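Local coordinates for protein BAG family molecular chaperone regulator 4 (Arabidopsis thaliana, PDB 4HWH) that binds the ATPase domain of HSP70 chaperones through its BAG domain, the part described here, and probably regulates programmed cell death and stress responses, at residues Glu44-Gln49 with Arg71-Leu76; Ala23-Val28 with Asp81-Arg86; Gly12-Leu17 with Lys67-Arg72. All blocks are in the same frame, centred on the assembly; numbering follows the deposited sequence.

Interaction 1. Residues Glu44-Gln49 with Arg71-Leu76. With ACT (acetate ion), chain G.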
ATOM      1  N   GLU A  44       5.665   5.125  -1.079  1.00 19.61           N
ATOM      2  CA  GLU A  44       6.550   5.236   0.073  1.00 19.52           C
ATOM      3  C   GLU A  44       5.915   4.657   1.339  1.00 19.20           C
ATOM      4  O   GLU A  44       6.568   3.944   2.105  1.00 19.62           O
ATOM      5  CB  GLU A  44       6.954   6.696   0.304  1.00 19.87           C
ATOM      6  CG  GLU A  44       7.486   6.983   1.705  1.00 19.37           C
ATOM      7  CD  GLU A  44       8.784   6.256   2.014  1.00 23.88           C
ATOM      8  OE1 GLU A  44       9.463   5.804   1.068  1.00 23.35           O
ATOM      9  OE2 GLU A  44       9.128   6.137   3.209  1.00 22.01           O
ATOM     10  N   LEU A  45       4.643   4.967   1.565  1.00 19.37           N
ATOM     11  CA  LEU A  45       3.993   4.518   2.786  1.00 13.61           C
ATOM     12  C   LEU A  45       3.797   3.007   2.773  1.00 17.82           C
ATOM     13  O   LEU A  45       3.864   2.357   3.812  1.00 18.56           O
ATOM     14  CB  LEU A  45       2.670   5.251   3.005  1.00 18.34           C
ATOM     15  CG  LEU A  45       2.829   6.740   3.333  1.00 20.10           C
ATOM     16  CD1 LEU A  45       1.471   7.420   3.404  1.00 16.53           C
ATOM     17  CD2 LEU A  45       3.597   6.925   4.640  1.00 21.38           C
ATOM     18  N   LEU A  46       3.565   2.452   1.589  1.00 16.79           N
ATOM     19  CA  LEU A  46       3.492   1.005   1.440  1.00 20.19           C
ATOM     20  C   LEU A  46       4.836   0.361   1.772  1.00 21.29           C
ATOM     21  O   LEU A  46       4.888  -0.679   2.424  1.00 20.69           O
ATOM     22  CB  LEU A  46       3.049   0.634   0.026  1.00 17.66           C
ATOM     23  CG  LEU A  46       1.573   0.904  -0.273  1.00 19.45           C
ATOM     24  CD1 LEU A  46       1.303   0.832  -1.770  1.00 28.01           C
ATOM     25  CD2 LEU A  46       0.683  -0.076   0.485  1.00 19.22           C
ATOM     26  N   MET A  47       5.922   0.986   1.326  1.00 18.41           N
ATOM     27  CA  MET A  47       7.263   0.481   1.620  1.00 25.44           C
ATOM     28  C   MET A  47       7.561   0.504   3.119  1.00 17.01           C
ATOM     29  O   MET A  47       8.208  -0.398   3.649  1.00 21.41           O
ATOM     30  CB  MET A  47       8.317   1.276   0.844  1.00 19.91           C
ATOM     31  CG  MET A  47       8.266   1.034  -0.661  1.00 34.76           C
ATOM     32  SD  MET A  47       9.591   1.853  -1.571  1.00 39.56           S
ATOM     33  CE  MET A  47       9.097   1.530  -3.264  1.00 40.18           C
ATOM     34  N   ARG A  48       7.077   1.534   3.803  1.00 19.74           N
ATOM     35  CA  ARG A  48       7.265   1.635   5.245  1.00 22.51           C
ATOM     36  C   ARG A  48       6.543   0.498   5.962  1.00 24.98           C
ATOM     37  O   ARG A  48       7.042  -0.043   6.950  1.00 21.72           O
ATOM     38  CB  ARG A  48       6.766   2.990   5.752  1.00 24.35           C
ATOM     39  CG  ARG A  48       7.630   4.165   5.320  1.00 32.15           C
ATOM     40  CD  ARG A  48       8.839   4.314   6.230  1.00 39.72           C
ATOM     41  NE  ARG A  48       8.438   4.567   7.609  1.00 30.99           N
ATOM     42  CZ  ARG A  48       9.247   4.458   8.658  1.00 31.92           C
ATOM     43  NH1 ARG A  48       8.787   4.707   9.877  1.00 43.14           N
ATOM     44  NH2 ARG A  48      10.511   4.096   8.491  1.00 33.15           N
ATOM     45  N   GLN A  49       5.363   0.136   5.463  1.00 23.75           N
ATOM     46  CA  GLN A  49       4.620  -0.969   6.053  1.00 24.00           C
ATOM     47  C   GLN A  49       5.350  -2.286   5.814  1.00 20.45           C
ATOM     48  O   GLN A  49       5.336  -3.171   6.667  1.00 26.61           O
ATOM     49  CB  GLN A  49       3.178  -1.015   5.534  1.00 22.00           C
ATOM     50  CG  GLN A  49       2.324   0.140   6.044  1.00 21.48           C
ATOM     51  CD  GLN A  49       2.353   0.267   7.562  1.00 27.41           C
ATOM     52  OE1 GLN A  49       2.134  -0.707   8.286  1.00 32.23           O
ATOM     53  NE2 GLN A  49       2.616   1.472   8.048  1.00 38.21           N
ATOM     54  N   ARG A  71       2.173  -9.867   0.518  1.00 27.85           N
ATOM     55  CA  ARG A  71       1.647 -10.051  -0.828  1.00 34.09           C
ATOM     56  C   ARG A  71       0.638  -8.965  -1.184  1.00 30.69           C
ATOM     57  O   ARG A  71       0.621  -8.475  -2.313  1.00 27.50           O
ATOM     58  CB  ARG A  71       1.015 -11.440  -0.981  1.00 43.12           C
ATOM     59  CG  ARG A  71       2.022 -12.580  -0.907  1.00 58.80           C
ATOM     60  CD  ARG A  71       1.350 -13.931  -1.100  1.00 75.42           C
ATOM     61  NE  ARG A  71       2.308 -15.031  -1.037  1.00 87.47           N
ATOM     62  CZ  ARG A  71       1.985 -16.313  -1.187  1.00101.20           C
ATOM     63  NH1 ARG A  71       0.723 -16.659  -1.408  1.00105.55           N
ATOM     64  NH2 ARG A  71       2.922 -17.248  -1.115  1.00106.18           N
ATOM     65  N   ARG A  72      -0.192  -8.588  -0.216  1.00 31.27           N
ATOM     66  CA  ARG A  72      -1.193  -7.551  -0.431  1.00 30.95           C
ATOM     67  C   ARG A  72      -0.484  -6.250  -0.781  1.00 28.82           C
ATOM     68  O   ARG A  72      -0.889  -5.528  -1.690  1.00 30.95           O
ATOM     69  CB  ARG A  72      -2.062  -7.375   0.824  1.00 35.46           C
ATOM     70  CG  ARG A  72      -3.548  -7.186   0.541  1.00 52.24           C
ATOM     71  CD  ARG A  72      -4.079  -5.815   0.960  1.00 49.03           C
ATOM     72  NE  ARG A  72      -4.092  -5.661   2.411  1.00 40.01           N
ATOM     73  CZ  ARG A  72      -4.971  -4.930   3.093  1.00 33.78           C
ATOM     74  NH1 ARG A  72      -4.873  -4.862   4.413  1.00 30.06           N
ATOM     75  NH2 ARG A  72      -5.949  -4.280   2.473  1.00 27.15           N
ATOM     76  N   ILE A  73       0.593  -5.964  -0.062  1.00 27.13           N
ATOM     77  CA  ILE A  73       1.369  -4.756  -0.310  1.00 19.63           C
ATOM     78  C   ILE A  73       1.988  -4.758  -1.710  1.00 25.82           C
ATOM     79  O   ILE A  73       1.926  -3.761  -2.433  1.00 23.64           O
ATOM     80  CB  ILE A  73       2.459  -4.573   0.765  1.00 20.44           C
ATOM     81  CG1 ILE A  73       1.814  -4.181   2.101  1.00 22.06           C
ATOM     82  CG2 ILE A  73       3.471  -3.537   0.325  1.00 22.42           C
ATOM     83  CD1 ILE A  73       2.799  -4.077   3.259  1.00 22.43           C
ATOM     84  N   GLN A  74       2.584  -5.882  -2.093  1.00 29.28           N
ATOM     85  CA  GLN A  74       3.165  -6.009  -3.424  1.00 33.43           C
ATOM     86  C   GLN A  74       2.120  -5.744  -4.510  1.00 24.45           C
ATOM     87  O   GLN A  74       2.405  -5.098  -5.516  1.00 25.47           O
ATOM     88  CB  GLN A  74       3.803  -7.391  -3.598  1.00 34.87           C
ATOM     89  CG  GLN A  74       4.907  -7.676  -2.584  1.00 38.48           C
ATOM     90  CD  GLN A  74       5.427  -9.100  -2.660  1.00 57.96           C
ATOM     91  OE1 GLN A  74       4.677 -10.035  -2.943  1.00 68.47           O
ATOM     92  NE2 GLN A  74       6.720  -9.271  -2.402  1.00 54.77           N
ATOM     93  N   ASN A  75       0.904  -6.228  -4.293  1.00 29.76           N
ATOM     94  CA  ASN A  75      -0.185  -5.989  -5.237  1.00 33.04           C
ATOM     95  C   ASN A  75      -0.551  -4.512  -5.334  1.00 29.52           C
ATOM     96  O   ASN A  75      -0.752  -3.984  -6.425  1.00 28.03           O
ATOM     97  CB  ASN A  75      -1.413  -6.814  -4.861  1.00 30.86           C
ATOM     98  CG  ASN A  75      -1.236  -8.287  -5.163  1.00 55.08           C
ATOM     99  OD1 ASN A  75      -0.255  -8.689  -5.791  1.00 57.17           O
ATOM    100  ND2 ASN A  75      -2.188  -9.103  -4.719  1.00 67.66           N
ATOM    101  N   LEU A  76      -0.638  -3.849  -4.185  1.00 21.93           N
ATOM    102  CA  LEU A  76      -0.910  -2.416  -4.162  1.00 21.24           C
ATOM    103  C   LEU A  76       0.206  -1.621  -4.836  1.00 20.39           C
ATOM    104  O   LEU A  76      -0.055  -0.652  -5.547  1.00 22.20           O
ATOM    105  CB  LEU A  76      -1.133  -1.930  -2.725  1.00 19.27           C
ATOM    106  CG  LEU A  76      -2.415  -2.485  -2.091  1.00 22.16           C
ATOM    107  CD1 LEU A  76      -2.501  -2.151  -0.605  1.00 24.55           C
ATOM    108  CD2 LEU A  76      -3.634  -1.958  -2.829  1.00 25.97           C
TER
HETATM  109  C   ACT G 302      -6.545  -4.694  -1.428  1.00 48.87           C
HETATM  110  O   ACT G 302      -5.956  -5.799  -1.463  1.00 67.06           O
HETATM  111  OXT ACT G 302      -6.857  -4.280  -0.290  1.00 41.79           O
HETATM  112  CH3 ACT G 302      -6.859  -3.922  -2.677  1.00 26.07           C
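L46 and I73 face each other where segments 44-49 and 71-76 run antiparallel, with their axes 10.1 Å apart and their N-to-C directions at 165°. The contact joins helices 36-54 and 63-86 of the three-helix BAG domain. CD1 of L46 rests 3.8 Å from CB of L76, and the two leucine side chains meet almost at right angles. I73 uses both branches: its CG2 comes to 3.8 Å from the backbone O of L46, and its CD1 to 3.8 Å from CB of Q49. The Q49 chain then bends at chi2 (-53°), which leads its amide off toward V10 and E13 on helix 3-29. R72 does not touch segment 44-49; its side chain lies against T11 and V14 of helix 3-29, and its NH1 forms salt bridges with D15 and E69. NH2 of R72 donates to OXT of an acetate ion, probably from the crystallisation liquor, at 2.9 Å. S18 OG is also hydrogen-bonded to it. A leucine in place of R72 is likely to leave D15 and E69 without their shared cation and the acetate without this donor. No hydrogen bond crosses between the segments. Apolar fit around the buried L46 and I73 holds them.

Interaction 2. Residues Ala23-Val28 with Asp81-Arg86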
ATOM      1  N   ALA A  23      -9.056   5.623  -4.349  1.00 18.37           N
ATOM      2  CA  ALA A  23      -9.409   7.033  -4.496  1.00 18.83           C
ATOM      3  C   ALA A  23      -8.572   7.706  -5.585  1.00 21.98           C
ATOM      4  O   ALA A  23      -9.085   8.504  -6.367  1.00 21.90           O
ATOM      5  CB  ALA A  23      -9.259   7.773  -3.169  1.00 19.66           C
ATOM      6  N   LEU A  24      -7.281   7.393  -5.635  1.00 20.21           N
ATOM      7  CA  LEU A  24      -6.431   7.966  -6.674  1.00 22.76           C
ATOM      8  C   LEU A  24      -6.851   7.455  -8.051  1.00 22.57           C
ATOM      9  O   LEU A  24      -6.883   8.211  -9.022  1.00 23.76           O
ATOM     10  CB  LEU A  24      -4.956   7.658  -6.415  1.00 22.24           C
ATOM     11  CG  LEU A  24      -4.370   8.282  -5.149  1.00 21.77           C
ATOM     12  CD1 LEU A  24      -2.969   7.760  -4.893  1.00 21.89           C
ATOM     13  CD2 LEU A  24      -4.375   9.808  -5.251  1.00 22.55           C
ATOM     14  N   GLU A  25      -7.172   6.170  -8.137  1.00 15.32           N
ATOM     15  CA  GLU A  25      -7.603   5.611  -9.409  1.00 21.02           C
ATOM     16  C   GLU A  25      -8.882   6.268  -9.900  1.00 21.62           C
ATOM     17  O   GLU A  25      -9.037   6.533 -11.095  1.00 23.06           O
ATOM     18  CB  GLU A  25      -7.834   4.107  -9.316  1.00 28.01           C
ATOM     19  CG  GLU A  25      -8.494   3.581 -10.574  1.00 41.61           C
ATOM     20  CD  GLU A  25      -8.893   2.127 -10.489  1.00 47.45           C
ATOM     21  OE1 GLU A  25      -8.898   1.569  -9.371  1.00 44.40           O
ATOM     22  OE2 GLU A  25      -9.210   1.552 -11.553  1.00 42.39           O
ATOM     23  N   VAL A  26      -9.805   6.502  -8.969  1.00 19.21           N
ATOM     24  CA  VAL A  26     -11.074   7.139  -9.289  1.00 23.68           C
ATOM     25  C   VAL A  26     -10.849   8.564  -9.785  1.00 21.73           C
ATOM     26  O   VAL A  26     -11.453   8.993 -10.770  1.00 21.72           O
ATOM     27  CB  VAL A  26     -12.018   7.147  -8.070  1.00 23.01           C
ATOM     28  CG1 VAL A  26     -13.199   8.075  -8.312  1.00 23.52           C
ATOM     29  CG2 VAL A  26     -12.497   5.731  -7.762  1.00 22.40           C
ATOM     30  N   ALA A  27      -9.965   9.291  -9.110  1.00 21.31           N
ATOM     31  CA  ALA A  27      -9.639  10.652  -9.522  1.00 23.37           C
ATOM     32  C   ALA A  27      -9.120  10.671 -10.962  1.00 27.03           C
ATOM     33  O   ALA A  27      -9.581  11.458 -11.790  1.00 29.07           O
ATOM     34  CB  ALA A  27      -8.621  11.265  -8.573  1.00 25.35           C
ATOM     35  N   VAL A  28      -8.163   9.796 -11.256  1.00 22.61           N
ATOM     36  CA  VAL A  28      -7.624   9.672 -12.610  1.00 27.47           C
ATOM     37  C   VAL A  28      -8.701   9.287 -13.621  1.00 27.72           C
ATOM     38  O   VAL A  28      -8.767   9.839 -14.721  1.00 30.38           O
ATOM     39  CB  VAL A  28      -6.494   8.624 -12.677  1.00 25.81           C
ATOM     40  CG1 VAL A  28      -6.143   8.316 -14.130  1.00 31.80           C
ATOM     41  CG2 VAL A  28      -5.270   9.113 -11.914  1.00 27.80           C
ATOM     42  N   ASP A  81       2.125   1.762  -9.326  1.00 26.92           N
ATOM     43  CA  ASP A  81       3.016   1.903 -10.475  1.00 34.52           C
ATOM     44  C   ASP A  81       2.209   2.124 -11.748  1.00 37.05           C
ATOM     45  O   ASP A  81       2.527   2.995 -12.559  1.00 39.96           O
ATOM     46  CB  ASP A  81       3.887   0.655 -10.646  1.00 37.82           C
ATOM     47  CG  ASP A  81       4.917   0.510  -9.552  1.00 47.19           C
ATOM     48  OD1 ASP A  81       5.312   1.540  -8.970  1.00 49.30           O
ATOM     49  OD2 ASP A  81       5.336  -0.636  -9.280  1.00 56.46           O
ATOM     50  N   LYS A  82       1.163   1.322 -11.915  1.00 33.83           N
ATOM     51  CA  LYS A  82       0.326   1.386 -13.107  1.00 40.83           C
ATOM     52  C   LYS A  82      -0.346   2.747 -13.228  1.00 44.12           C
ATOM     53  O   LYS A  82      -0.359   3.343 -14.300  1.00 40.51           O
ATOM     54  CB  LYS A  82      -0.724   0.272 -13.093  1.00 42.16           C
ATOM     55  CG  LYS A  82      -0.203  -1.092 -13.533  1.00 56.00           C
ATOM     56  CD  LYS A  82       1.221  -1.322 -13.054  1.00 63.99           C
ATOM     57  CE  LYS A  82       1.592  -2.794 -13.042  1.00 68.48           C
ATOM     58  NZ  LYS A  82       2.924  -2.999 -12.403  1.00 69.63           N
ATOM     59  N   LEU A  83      -0.905   3.234 -12.126  1.00 31.45           N
ATOM     60  CA  LEU A  83      -1.505   4.562 -12.101  1.00 35.86           C
ATOM     61  C   LEU A  83      -0.496   5.640 -12.469  1.00 32.59           C
ATOM     62  O   LEU A  83      -0.775   6.511 -13.289  1.00 40.22           O
ATOM     63  CB  LEU A  83      -2.075   4.869 -10.719  1.00 34.99           C
ATOM     64  CG  LEU A  83      -3.443   4.291 -10.387  1.00 40.38           C
ATOM     65  CD1 LEU A  83      -3.929   4.862  -9.066  1.00 36.35           C
ATOM     66  CD2 LEU A  83      -4.418   4.610 -11.505  1.00 46.55           C
ATOM     67  N   LYS A  84       0.672   5.591 -11.838  1.00 30.75           N
ATOM     68  CA  LYS A  84       1.705   6.580 -12.099  1.00 33.50           C
ATOM     69  C   LYS A  84       2.085   6.555 -13.574  1.00 40.66           C
ATOM     70  O   LYS A  84       2.178   7.598 -14.221  1.00 43.97           O
ATOM     71  CB  LYS A  84       2.935   6.331 -11.225  1.00 34.88           C
ATOM     72  CG  LYS A  84       3.981   7.430 -11.328  1.00 32.50           C
ATOM     73  CD  LYS A  84       5.144   7.197 -10.381  1.00 29.21           C
ATOM     74  CE  LYS A  84       6.157   8.320 -10.491  1.00 32.56           C
ATOM     75  NZ  LYS A  84       7.293   8.132  -9.550  1.00 36.92           N
ATOM     76  N   ALA A  85       2.293   5.355 -14.104  1.00 42.47           N
ATOM     77  CA  ALA A  85       2.635   5.196 -15.512  1.00 46.96           C
ATOM     78  C   ALA A  85       1.537   5.767 -16.406  1.00 59.19           C
ATOM     79  O   ALA A  85       1.819   6.469 -17.377  1.00 62.92           O
ATOM     80  CB  ALA A  85       2.884   3.737 -15.835  1.00 42.83           C
ATOM     81  N   ARG A  86       0.285   5.469 -16.071  1.00 54.57           N
ATOM     82  CA  ARG A  86      -0.857   5.982 -16.823  1.00 61.81           C
ATOM     83  C   ARG A  86      -0.870   7.506 -16.881  1.00 62.77           C
ATOM     84  O   ARG A  86      -1.310   8.093 -17.869  1.00 70.06           O
ATOM     85  CB  ARG A  86      -2.175   5.483 -16.220  1.00 70.83           C
ATOM     86  CG  ARG A  86      -2.817   4.317 -16.963  1.00 82.18           C
ATOM     87  CD  ARG A  86      -2.229   2.974 -16.554  1.00 87.04           C
ATOM     88  NE  ARG A  86      -0.850   2.801 -17.001  1.00 89.27           N
ATOM     89  CZ  ARG A  86      -0.158   1.674 -16.862  1.00 91.60           C
ATOM     90  NH1 ARG A  86      -0.717   0.617 -16.290  1.00 93.67           N
ATOM     91  NH2 ARG A  86       1.093   1.602 -17.297  1.00 92.71           N
TER
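L24 and E25 meet L83 near one end of the three-helix bundle that makes up the BAG domain. Segment 23-28 belongs to helix 3-29 and segment 81-86 to helix 63-86, so the first and third helices are joined here. They run in roughly the same direction, as expected for an up-down-up bundle. The nearest CA atoms are those of E25 and L83, 6.7 Å apart.

L24 comes first along helix 3-29. It is buried, and its CB lies 4.0 Å from CD1 of L83. The rest of its side chain goes on to touch V34 in the following loop and E38 on helix 36-54. L24 therefore belongs to the seam of all three helices.

E25 follows. It gives its backbone and the root of its side chain to the contact, while its acid group takes no part. CG stands anti to the backbone N (chi1 171°) and the chain beyond it is extended, which carries the carboxylate away from helix 63-86. CB of E25 stays behind, 4.0 Å from CD1 of L83.

V28 points toward helix 63-86 but sits farther off, with its CG2 4.6 Å from CD2 of L83. It also packs against V34, F39 and C87.

On the other side, L83 carries the contact almost alone. It also touches F39 of helix 36-54. Nearby, K84 forms a salt bridge to D40 on that same helix. The two methyl groups of L83 lie side by side against the backbone of E25: CD1 is 3.6 Å from E25 N, and CD2 is 3.9 Å from E25 CA.

Interaction 3. Residues Gly12-Leu17 with Lys67-Arg72. With ACT (acetate ion), chain G.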
ATOM      1  N   GLY A  12      -4.192  -2.750   9.379  1.00 32.06           N
ATOM      2  CA  GLY A  12      -5.045  -1.582   9.496  1.00 35.24           C
ATOM      3  C   GLY A  12      -4.520  -0.423   8.670  1.00 29.74           C
ATOM      4  O   GLY A  12      -5.288   0.334   8.076  1.00 25.06           O
ATOM      5  N   GLU A  13      -3.200  -0.287   8.628  1.00 21.85           N
ATOM      6  CA  GLU A  13      -2.592   0.804   7.884  1.00 26.12           C
ATOM      7  C   GLU A  13      -2.661   0.525   6.387  1.00 26.67           C
ATOM      8  O   GLU A  13      -2.921   1.422   5.586  1.00 23.55           O
ATOM      9  CB  GLU A  13      -1.145   1.014   8.324  1.00 29.43           C
ATOM     10  CG  GLU A  13      -0.606   2.370   7.938  1.00 46.33           C
ATOM     11  CD  GLU A  13      -1.492   3.493   8.439  1.00 49.68           C
ATOM     12  OE1 GLU A  13      -2.036   3.368   9.559  1.00 50.94           O
ATOM     13  OE2 GLU A  13      -1.645   4.496   7.713  1.00 50.38           O
ATOM     14  N   VAL A  14      -2.438  -0.729   6.013  1.00 19.23           N
ATOM     15  CA  VAL A  14      -2.529  -1.119   4.615  1.00 19.28           C
ATOM     16  C   VAL A  14      -3.962  -0.962   4.100  1.00 22.44           C
ATOM     17  O   VAL A  14      -4.174  -0.600   2.942  1.00 26.15           O
ATOM     18  CB  VAL A  14      -2.009  -2.553   4.396  1.00 28.12           C
ATOM     19  CG1 VAL A  14      -2.171  -2.963   2.944  1.00 24.74           C
ATOM     20  CG2 VAL A  14      -0.542  -2.640   4.811  1.00 26.71           C
ATOM     21  N   ASP A  15      -4.944  -1.219   4.962  1.00 24.32           N
ATOM     22  CA  ASP A  15      -6.341  -0.982   4.608  1.00 24.03           C
ATOM     23  C   ASP A  15      -6.549   0.476   4.212  1.00 21.59           C
ATOM     24  O   ASP A  15      -7.168   0.772   3.190  1.00 24.42           O
ATOM     25  CB  ASP A  15      -7.278  -1.332   5.769  1.00 22.59           C
ATOM     26  CG  ASP A  15      -7.476  -2.827   5.931  1.00 32.44           C
ATOM     27  OD1 ASP A  15      -7.106  -3.586   5.013  1.00 30.12           O
ATOM     28  OD2 ASP A  15      -8.016  -3.243   6.979  1.00 33.64           O
ATOM     29  N   LYS A  16      -6.032   1.388   5.026  1.00 22.55           N
ATOM     30  CA  LYS A  16      -6.144   2.809   4.727  1.00 24.10           C
ATOM     31  C   LYS A  16      -5.483   3.130   3.392  1.00 23.88           C
ATOM     32  O   LYS A  16      -6.021   3.886   2.583  1.00 20.97           O
ATOM     33  CB  LYS A  16      -5.516   3.644   5.843  1.00 23.05           C
ATOM     34  CG  LYS A  16      -6.363   3.719   7.110  1.00 31.56           C
ATOM     35  CD  LYS A  16      -5.635   4.478   8.217  1.00 37.10           C
ATOM     36  CE  LYS A  16      -6.413   4.438   9.521  1.00 43.78           C
ATOM     37  NZ  LYS A  16      -5.700   5.161  10.609  1.00 55.20           N
ATOM     38  N   LEU A  17      -4.307   2.554   3.165  1.00 16.77           N
ATOM     39  CA  LEU A  17      -3.594   2.786   1.917  1.00 17.07           C
ATOM     40  C   LEU A  17      -4.342   2.179   0.734  1.00 18.77           C
ATOM     41  O   LEU A  17      -4.376   2.755  -0.351  1.00 19.50           O
ATOM     42  CB  LEU A  17      -2.164   2.247   2.011  1.00 18.36           C
ATOM     43  CG  LEU A  17      -1.286   3.061   2.973  1.00 22.65           C
ATOM     44  CD1 LEU A  17       0.016   2.329   3.312  1.00 19.03           C
ATOM     45  CD2 LEU A  17      -1.001   4.440   2.388  1.00 18.84           C
ATOM     46  N   LYS A  67       2.969 -12.954   5.942  1.00 35.52           N
ATOM     47  CA  LYS A  67       3.277 -13.235   4.548  1.00 39.95           C
ATOM     48  C   LYS A  67       2.121 -12.810   3.650  1.00 32.98           C
ATOM     49  O   LYS A  67       2.329 -12.330   2.537  1.00 37.49           O
ATOM     50  CB  LYS A  67       3.573 -14.725   4.368  1.00 56.48           C
ATOM     51  CG  LYS A  67       4.142 -15.101   3.009  1.00 74.16           C
ATOM     52  CD  LYS A  67       4.328 -16.610   2.900  1.00 85.40           C
ATOM     53  CE  LYS A  67       4.828 -17.016   1.524  1.00 91.00           C
ATOM     54  NZ  LYS A  67       4.971 -18.495   1.405  1.00 93.34           N
ATOM     55  N   ALA A  68       0.899 -12.989   4.141  1.00 37.02           N
ATOM     56  CA  ALA A  68      -0.288 -12.565   3.409  1.00 36.46           C
ATOM     57  C   ALA A  68      -0.274 -11.054   3.187  1.00 36.29           C
ATOM     58  O   ALA A  68      -0.592 -10.571   2.103  1.00 39.57           O
ATOM     59  CB  ALA A  68      -1.543 -12.975   4.156  1.00 45.33           C
ATOM     60  N   GLU A  69       0.105 -10.311   4.221  1.00 36.82           N
ATOM     61  CA  GLU A  69       0.121  -8.858   4.145  1.00 28.80           C
ATOM     62  C   GLU A  69       1.223  -8.367   3.210  1.00 33.62           C
ATOM     63  O   GLU A  69       1.072  -7.353   2.529  1.00 29.14           O
ATOM     64  CB  GLU A  69       0.306  -8.257   5.536  1.00 30.57           C
ATOM     65  CG  GLU A  69      -0.270  -6.870   5.663  1.00 32.69           C
ATOM     66  CD  GLU A  69      -1.762  -6.847   5.391  1.00 29.62           C
ATOM     67  OE1 GLU A  69      -2.247  -5.843   4.838  1.00 34.08           O
ATOM     68  OE2 GLU A  69      -2.448  -7.838   5.723  1.00 35.12           O
ATOM     69  N   VAL A  70       2.336  -9.092   3.179  1.00 28.87           N
ATOM     70  CA  VAL A  70       3.419  -8.749   2.272  1.00 26.73           C
ATOM     71  C   VAL A  70       2.920  -8.813   0.832  1.00 27.25           C
ATOM     72  O   VAL A  70       3.195  -7.922   0.027  1.00 28.05           O
ATOM     73  CB  VAL A  70       4.637  -9.679   2.463  1.00 32.63           C
ATOM     74  CG1 VAL A  70       5.655  -9.480   1.339  1.00 28.72           C
ATOM     75  CG2 VAL A  70       5.280  -9.429   3.823  1.00 28.51           C
ATOM     76  N   ARG A  71       2.173  -9.867   0.518  1.00 27.85           N
ATOM     77  CA  ARG A  71       1.647 -10.051  -0.828  1.00 34.09           C
ATOM     78  C   ARG A  71       0.638  -8.965  -1.184  1.00 30.69           C
ATOM     79  O   ARG A  71       0.621  -8.475  -2.313  1.00 27.50           O
ATOM     80  CB  ARG A  71       1.015 -11.440  -0.981  1.00 43.12           C
ATOM     81  CG  ARG A  71       2.022 -12.580  -0.907  1.00 58.80           C
ATOM     82  CD  ARG A  71       1.350 -13.931  -1.100  1.00 75.42           C
ATOM     83  NE  ARG A  71       2.308 -15.031  -1.037  1.00 87.47           N
ATOM     84  CZ  ARG A  71       1.985 -16.313  -1.187  1.00101.20           C
ATOM     85  NH1 ARG A  71       0.723 -16.659  -1.408  1.00105.55           N
ATOM     86  NH2 ARG A  71       2.922 -17.248  -1.115  1.00106.18           N
ATOM     87  N   ARG A  72      -0.192  -8.588  -0.216  1.00 31.27           N
ATOM     88  CA  ARG A  72      -1.193  -7.551  -0.431  1.00 30.95           C
ATOM     89  C   ARG A  72      -0.484  -6.250  -0.781  1.00 28.82           C
ATOM     90  O   ARG A  72      -0.889  -5.528  -1.690  1.00 30.95           O
ATOM     91  CB  ARG A  72      -2.062  -7.375   0.824  1.00 35.46           C
ATOM     92  CG  ARG A  72      -3.548  -7.186   0.541  1.00 52.24           C
ATOM     93  CD  ARG A  72      -4.079  -5.815   0.960  1.00 49.03           C
ATOM     94  NE  ARG A  72      -4.092  -5.661   2.411  1.00 40.01           N
ATOM     95  CZ  ARG A  72      -4.971  -4.930   3.093  1.00 33.78           C
ATOM     96  NH1 ARG A  72      -4.873  -4.862   4.413  1.00 30.06           N
ATOM     97  NH2 ARG A  72      -5.949  -4.280   2.473  1.00 27.15           N
TER
HETATM   98  C   ACT G 302      -6.545  -4.694  -1.428  1.00 48.87           C
HETATM   99  O   ACT G 302      -5.956  -5.799  -1.463  1.00 67.06           O
HETATM  100  OXT ACT G 302      -6.857  -4.280  -0.290  1.00 41.79           O
HETATM  101  CH3 ACT G 302      -6.859  -3.922  -2.677  1.00 26.07           C
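OD1 of D15 is gripped by two nitrogens of R72, with NH1 at 2.6 Å and NH2 at 2.9 Å. The grip is end-on, and both bonds lie close to the guanidinium plane. NH2 comes nearly along the C-O axis of OD1, while NH1 reaches it from above the carboxylate plane. The two flat groups are turned 64° apart. E69, one turn before R72, takes the side of the same guanidinium. Its OE1 accepts from NH1 at 2.8 Å through the syn lone pair, and from NE at 3.1 Å from above the carboxylate plane. CG1 of V14 lies over one face of the guanidinium, toward its rim, 3.4 Å from NE of R72. CB of V14 also touches OE1 of E69 at 3.3 Å. This salt-bridge network joins helices 3-29 and 63-86, nearly parallel here at 18°. E13 and L17 line a pocket that holds malonic acid, probably from the crystallisation liquor. OD1 of D15 and OE1 of E69 are 5.4 Å apart, and the cation placed between them probably offsets their repulsion. Four bonds to the two acids, with the valine over one face, probably hold the guanidinium in this rotation.

How the interactions relate
All three interactions use helix 63-86. Interaction 1 sets it against helix 36-54, whereas interactions 2 and 3 set it against helix 3-29 at points 19 Å apart between centres. Interactions 1 and 3 lie near the middle of the bundle and share R71 and R72. They touch directly: CD1 of L76 packs on CG1 of V14, and CD2 of L46 on CD1 of L17. Together they bring the three helices to one apolar core. Interaction 2 lies farther out, toward the bundle end, and is also apolar. Interaction 3 differs in chemistry, since ion pairs at the flank add to its packing. Interactions 1 and 2 rest on van der Waals contact between their segments.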